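Local coordinates for protein EH1AB1 (Metagenome, PDB 6I8F) that hydrolyses esters, probably with a serine nucleophile carried on an alpha/beta hydrolase fold, at residues A[73-76]-A[77-81]; A[143-146]-A[147-151]; A[157-161]-A[162-166]. All blocks are in the same frame, centred on the assembly; numbering follows the deposited sequence.

From the N terminus, interaction 1 comes first: it closes the hairpin loop between strands 66-73 and 78-85, at the outer edge of the central sheet. Interaction 2 is the first part of helix 143-157, and interaction 3 is the turn after that helix, leading into the short strand 164-165. The three follow one another in series along the chain, with none enclosing or crossing another. In space they meet around the hairpin: P75 of interaction 1 packs on A150 and D147 of interaction 2, and F81 meets F162 of interaction 3. The edge of the sheet is thus joined to both the start of the helix and the turn beyond its end.

Interaction 1. Residues A[73-76]-A[77-81]; sequences AGPA and SEIRF
The CD1 methyl of I79 lies against the backbone of G74, with I79 CD1 3.5 Å from G74 CA, at the closed end of a beta hairpin. Strands 66-73 and 78-85 run antiparallel here, and A73 with E78 forms a non-hydrogen-bonded pair whose side chains diverge toward solvent. Beyond that pair, G74 N donates to S77 O at 2.6 Å, so the loop is drawn together by a short bond. Glycine suits position 74 because a beta carbon would collide with the I79 methyl. The isoleucine reaches this spot with CG1 beside its own backbone N (chi1 -59°) and the chain then extended. Its CD1 also touches the P75 ring at CD, 4.1 Å away, the two side chains crossing at about a right angle. The fixed phi of proline suits the turn, and its ring offers an apolar surface on the same side as I79. I79 also packs on I131 and F72, and both it and P75 meet D147 of helix 143-157. S77 serves the turn with its hydroxyl. With OG lodged between its own N and carbonyl carbon (chi1 78°), it donates to the next carbonyl, S77 OG to E78 O at 2.9 Å, from above the carbonyl plane. One water links neighbouring residues at the tip: it accepts from A76 N at 2.9 Å and donates to S77 OG at 3.2 Å.

Interaction 2. Residues A[143-146]-A[147-151]; sequences APID and DGIAA
The backbone runs as regular alpha helix, in which D147 N, G148 N, I149 N and A150 N donate to A143 O, P144 O, I145 O and D146 O, all at 2.9 to 3.0 Å. This is the first part of helix 143-157, which packs against the central sheet of the alpha/beta hydrolase fold. A proline is well placed in a first helical turn, where its missing N-H costs no bond of the helix, and P144 sets its ring against Y236 of helix 230-236. One turn apart on another flank, the isoleucines meet methyl to methyl, I145 CG2 with I149 CD1 at 3.7 Å. I145 holds CG2 opposite its backbone N (CG1 at chi1 -68°), and this leaves that branch pointing along the helix to its neighbour. Both branched side chains then fill the interface with helix 176-190, I145 on M180 and V183, I149 on V184 and A187. I149 CG1 also comes within 3.3 Å of I145 O, tight against the carbonyl that its own N-H occupies. The carbonyl of the buried G148 makes a weak hydrogen bond with Y100 OH. D147 folds back along the helix, so that D147 CG is 3.6 Å from A143 O, and its OD1 forms a salt bridge with R134 NE. An asparagine in its place would probably leave R134 without its charged mate. Since D146 sits in the first turn, its negative charge is likely to be eased by the helix N terminus, whereas the buried carboxylate of D147 probably owes its ionised state to R134.

Interaction 3. Residues A[157-161]-A[162-166]; sequences DNAES and FGADA
A164 N reaches back to A159 O at 2.9 Å, the six-to-one bond of a Schellman motif that closes the brief helical turn of residues 159-161. Inside it G163 N donates to E160 O at 3.0 Å, and in both bonds the donor stands well above the carbonyl plane. G163 takes up positive phi (61°), a conformation that costs glycine little. F162 N is held more loosely, with weak bonds to A159 O and N158 O, while S161 N and S161 OG each add another weak one to N158 O. The turn leads from helix 143-157 into strand 164-165, where G163 and D165 make backbone hydrogen bonds with L94.

Apolar contacts complete the motif. A159 CB lies 4.3 Å from A164 CB, the hydrophobic pair expected across such a turn, and 3.8 Å from A166 CB. Alanine suits the buried positions 159 and 164, a small methyl fitting where the two CB atoms face each other.

The aromatic contact is with F162. Its CG lies beside its own backbone N (chi1 -69°), which swings the ring back beside N158. F162 CD1 thereby presents the ring edge, in plane, to N158 O at 3.2 Å, and F162 CE1 touches N158 CB at 4.0 Å. Elsewhere the ring packs on I129 of strand 127-132 and meets F81 edge-to-face, while the amide of N158 is tied to H154 O through ND2. Q127 NE2 holds the F162 carbonyl.

Taken together, N158 O gathers several weak donors and the slightly positive rim of a phenyl ring in place of one strong bond, which probably compensates this carbonyl where the regular helical pattern has broken down.

Interaction 1. Residues A[73-76]-A[77-81]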
# COMPACT_ATOMS: atom_id res chain seq x y z
N ALA A 73 24.85 -24.76 -1.83
CA ALA A 73 24.43 -26.05 -1.30
C ALA A 73 23.19 -25.84 -0.43
O ALA A 73 23.25 -25.14 0.57
CB ALA A 73 25.55 -26.67 -0.50
N GLY A 74 22.07 -26.42 -0.85
CA GLY A 74 20.86 -26.43 -0.04
C GLY A 74 20.85 -27.65 0.87
O GLY A 74 21.84 -28.39 0.91
N PRO A 75 19.74 -27.93 1.59
CA PRO A 75 19.66 -29.08 2.49
C PRO A 75 19.91 -30.43 1.80
O PRO A 75 20.55 -31.29 2.37
CB PRO A 75 18.23 -29.05 3.05
CG PRO A 75 17.75 -27.63 2.81
CD PRO A 75 18.49 -27.15 1.58
N ALA A 76 19.38 -30.60 0.58
CA ALA A 76 19.42 -31.89 -0.08
C ALA A 76 19.78 -31.77 -1.56
O ALA A 76 19.62 -32.75 -2.30
CB ALA A 76 18.07 -32.55 0.10
N SER A 77 20.27 -30.61 -2.01
CA SER A 77 20.57 -30.37 -3.42
C SER A 77 21.22 -28.99 -3.58
O SER A 77 21.33 -28.22 -2.63
CB SER A 77 19.34 -30.48 -4.30
OG SER A 77 18.54 -29.30 -4.22
N GLU A 78 21.63 -28.70 -4.81
CA GLU A 78 21.99 -27.36 -5.19
C GLU A 78 20.70 -26.53 -5.24
O GLU A 78 19.64 -27.03 -5.63
CB GLU A 78 22.71 -27.37 -6.54
CG GLU A 78 23.47 -26.08 -6.81
CD GLU A 78 23.83 -25.84 -8.26
OE1 GLU A 78 23.35 -26.59 -9.13
OE2 GLU A 78 24.60 -24.89 -8.51
N ILE A 79 20.78 -25.28 -4.78
CA ILE A 79 19.74 -24.30 -5.03
C ILE A 79 20.36 -23.20 -5.90
O ILE A 79 21.36 -22.62 -5.53
CB ILE A 79 19.17 -23.73 -3.72
CG1 ILE A 79 18.56 -24.84 -2.85
CG2 ILE A 79 18.15 -22.63 -4.03
CD1 ILE A 79 18.36 -24.42 -1.42
N ARG A 80 19.73 -22.96 -7.05
CA ARG A 80 20.18 -21.97 -7.99
C ARG A 80 19.45 -20.66 -7.70
O ARG A 80 18.30 -20.64 -7.23
CB ARG A 80 19.93 -22.48 -9.41
CG ARG A 80 20.85 -23.63 -9.80
CD ARG A 80 20.46 -24.23 -11.14
NE ARG A 80 19.10 -24.76 -11.11
CZ ARG A 80 18.44 -25.21 -12.17
NH1 ARG A 80 19.01 -25.23 -13.36
NH2 ARG A 80 17.20 -25.65 -12.03
N PHE A 81 20.12 -19.55 -8.00
CA PHE A 81 19.54 -18.23 -7.83
C PHE A 81 19.89 -17.38 -9.05
O PHE A 81 20.85 -17.67 -9.79
CB PHE A 81 20.03 -17.59 -6.54
CG PHE A 81 21.53 -17.43 -6.49
CD1 PHE A 81 22.15 -16.36 -7.12
CD2 PHE A 81 22.32 -18.37 -5.84
CE1 PHE A 81 23.53 -16.23 -7.09
CE2 PHE A 81 23.70 -18.23 -5.80
CZ PHE A 81 24.30 -17.16 -6.43
O HOH W 1 18.00 -28.63 -1.09

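Interaction 2. Residues A[143-146]-A[147-151]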
# COMPACT_ATOMS: atom_id res chain seq x y z
N ALA A 143 9.84 -30.40 1.11
CA ALA A 143 11.11 -30.09 0.40
C ALA A 143 11.13 -28.65 -0.12
O ALA A 143 12.11 -27.94 0.04
CB ALA A 143 11.34 -31.08 -0.72
N PRO A 144 10.09 -28.17 -0.83
CA PRO A 144 10.16 -26.82 -1.39
C PRO A 144 10.29 -25.72 -0.31
O PRO A 144 11.08 -24.78 -0.47
CB PRO A 144 8.86 -26.72 -2.21
CG PRO A 144 8.51 -28.17 -2.50
CD PRO A 144 8.87 -28.89 -1.22
N ILE A 145 9.53 -25.86 0.77
CA ILE A 145 9.57 -24.96 1.92
C ILE A 145 10.96 -25.01 2.55
O ILE A 145 11.50 -23.97 2.92
CB ILE A 145 8.45 -25.32 2.93
CG1 ILE A 145 7.05 -25.03 2.37
CG2 ILE A 145 8.66 -24.65 4.29
CD1 ILE A 145 6.83 -23.61 1.92
N ASP A 146 11.51 -26.22 2.69
CA ASP A 146 12.85 -26.42 3.24
C ASP A 146 13.87 -25.60 2.44
O ASP A 146 14.71 -24.93 3.03
CB ASP A 146 13.25 -27.90 3.28
CG ASP A 146 12.58 -28.71 4.38
OD1 ASP A 146 11.96 -28.11 5.27
OD2 ASP A 146 12.67 -29.94 4.33
N ASP A 147 13.79 -25.67 1.11
CA ASP A 147 14.69 -24.92 0.23
C ASP A 147 14.48 -23.42 0.40
O ASP A 147 15.45 -22.67 0.43
CB ASP A 147 14.50 -25.32 -1.24
CG ASP A 147 15.10 -26.67 -1.59
OD1 ASP A 147 14.96 -27.08 -2.75
OD2 ASP A 147 15.68 -27.31 -0.68
N GLY A 148 13.22 -22.99 0.50
CA GLY A 148 12.90 -21.56 0.65
C GLY A 148 13.55 -20.99 1.90
O GLY A 148 14.18 -19.93 1.89
N ILE A 149 13.37 -21.72 3.00
CA ILE A 149 13.97 -21.37 4.27
C ILE A 149 15.50 -21.38 4.15
O ILE A 149 16.13 -20.42 4.57
CB ILE A 149 13.44 -22.28 5.39
CG1 ILE A 149 11.94 -22.07 5.62
CG2 ILE A 149 14.24 -22.07 6.68
CD1 ILE A 149 11.28 -23.15 6.45
N ALA A 150 16.08 -22.43 3.56
CA ALA A 150 17.56 -22.53 3.48
C ALA A 150 18.12 -21.37 2.64
O ALA A 150 19.17 -20.83 2.97
CB ALA A 150 18.00 -23.87 2.94
N ALA A 151 17.41 -20.99 1.58
CA ALA A 151 17.85 -19.87 0.71
C ALA A 151 17.95 -18.57 1.51
O ALA A 151 18.94 -17.83 1.42
CB ALA A 151 16.91 -19.73 -0.46

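Interaction 3. Residues A[157-161]-A[162-166]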
# COMPACT_ATOMS: atom_id res chain seq x y z
N ASP A 157 23.00 -15.05 6.07
CA ASP A 157 24.24 -15.31 6.77
C ASP A 157 25.45 -14.91 5.91
O ASP A 157 26.54 -14.80 6.42
CB ASP A 157 24.31 -16.77 7.22
CG ASP A 157 23.27 -17.10 8.28
OD1 ASP A 157 22.75 -16.16 8.92
OD2 ASP A 157 22.97 -18.29 8.44
N ASN A 158 25.24 -14.71 4.61
CA ASN A 158 26.30 -14.41 3.65
C ASN A 158 25.94 -13.15 2.85
O ASN A 158 26.24 -13.05 1.65
CB ASN A 158 26.54 -15.63 2.76
CG ASN A 158 27.03 -16.81 3.57
OD1 ASN A 158 28.19 -16.85 3.95
ND2 ASN A 158 26.13 -17.73 3.90
N ALA A 159 25.29 -12.20 3.53
CA ALA A 159 24.60 -11.09 2.88
C ALA A 159 25.56 -10.33 1.97
O ALA A 159 25.25 -10.05 0.79
CB ALA A 159 23.98 -10.20 3.94
N GLU A 160 26.76 -10.04 2.50
CA GLU A 160 27.77 -9.26 1.78
C GLU A 160 28.19 -9.95 0.47
O GLU A 160 28.40 -9.27 -0.53
CB GLU A 160 28.94 -8.97 2.71
CG GLU A 160 28.57 -7.97 3.79
CD GLU A 160 29.72 -7.53 4.67
OE1 GLU A 160 30.60 -8.37 4.96
OE2 GLU A 160 29.74 -6.34 5.08
N SER A 161 28.27 -11.29 0.47
CA SER A 161 28.64 -12.06 -0.72
C SER A 161 27.60 -11.85 -1.83
O SER A 161 27.93 -11.91 -2.99
CB SER A 161 28.78 -13.55 -0.44
OG SER A 161 29.38 -13.78 0.82
N PHE A 162 26.34 -11.66 -1.44
CA PHE A 162 25.25 -11.46 -2.38
C PHE A 162 24.99 -9.96 -2.63
O PHE A 162 24.00 -9.61 -3.25
CB PHE A 162 24.00 -12.18 -1.86
CG PHE A 162 24.10 -13.68 -1.87
CD1 PHE A 162 24.62 -14.36 -0.78
CD2 PHE A 162 23.71 -14.41 -2.98
CE1 PHE A 162 24.74 -15.74 -0.80
CE2 PHE A 162 23.81 -15.79 -2.99
CZ PHE A 162 24.33 -16.45 -1.91
N GLY A 163 25.89 -9.09 -2.15
CA GLY A 163 25.78 -7.64 -2.33
C GLY A 163 24.51 -7.09 -1.69
O GLY A 163 23.90 -6.13 -2.21
N ALA A 164 24.14 -7.69 -0.55
CA ALA A 164 22.92 -7.40 0.16
C ALA A 164 23.21 -6.70 1.48
O ALA A 164 24.11 -7.11 2.24
CB ALA A 164 22.14 -8.67 0.40
N ASP A 165 22.41 -5.68 1.76
CA ASP A 165 22.34 -5.04 3.05
C ASP A 165 21.52 -5.94 3.99
O ASP A 165 20.29 -6.07 3.85
CB ASP A 165 21.77 -3.64 2.89
CG ASP A 165 21.55 -2.91 4.20
OD1 ASP A 165 21.95 -3.45 5.25
OD2 ASP A 165 20.93 -1.83 4.16
N ALA A 166 22.21 -6.52 4.98
CA ALA A 166 21.69 -7.49 5.93
C ALA A 166 20.59 -6.88 6.80
O ALA A 166 19.77 -7.59 7.36
CB ALA A 166 22.82 -7.99 6.78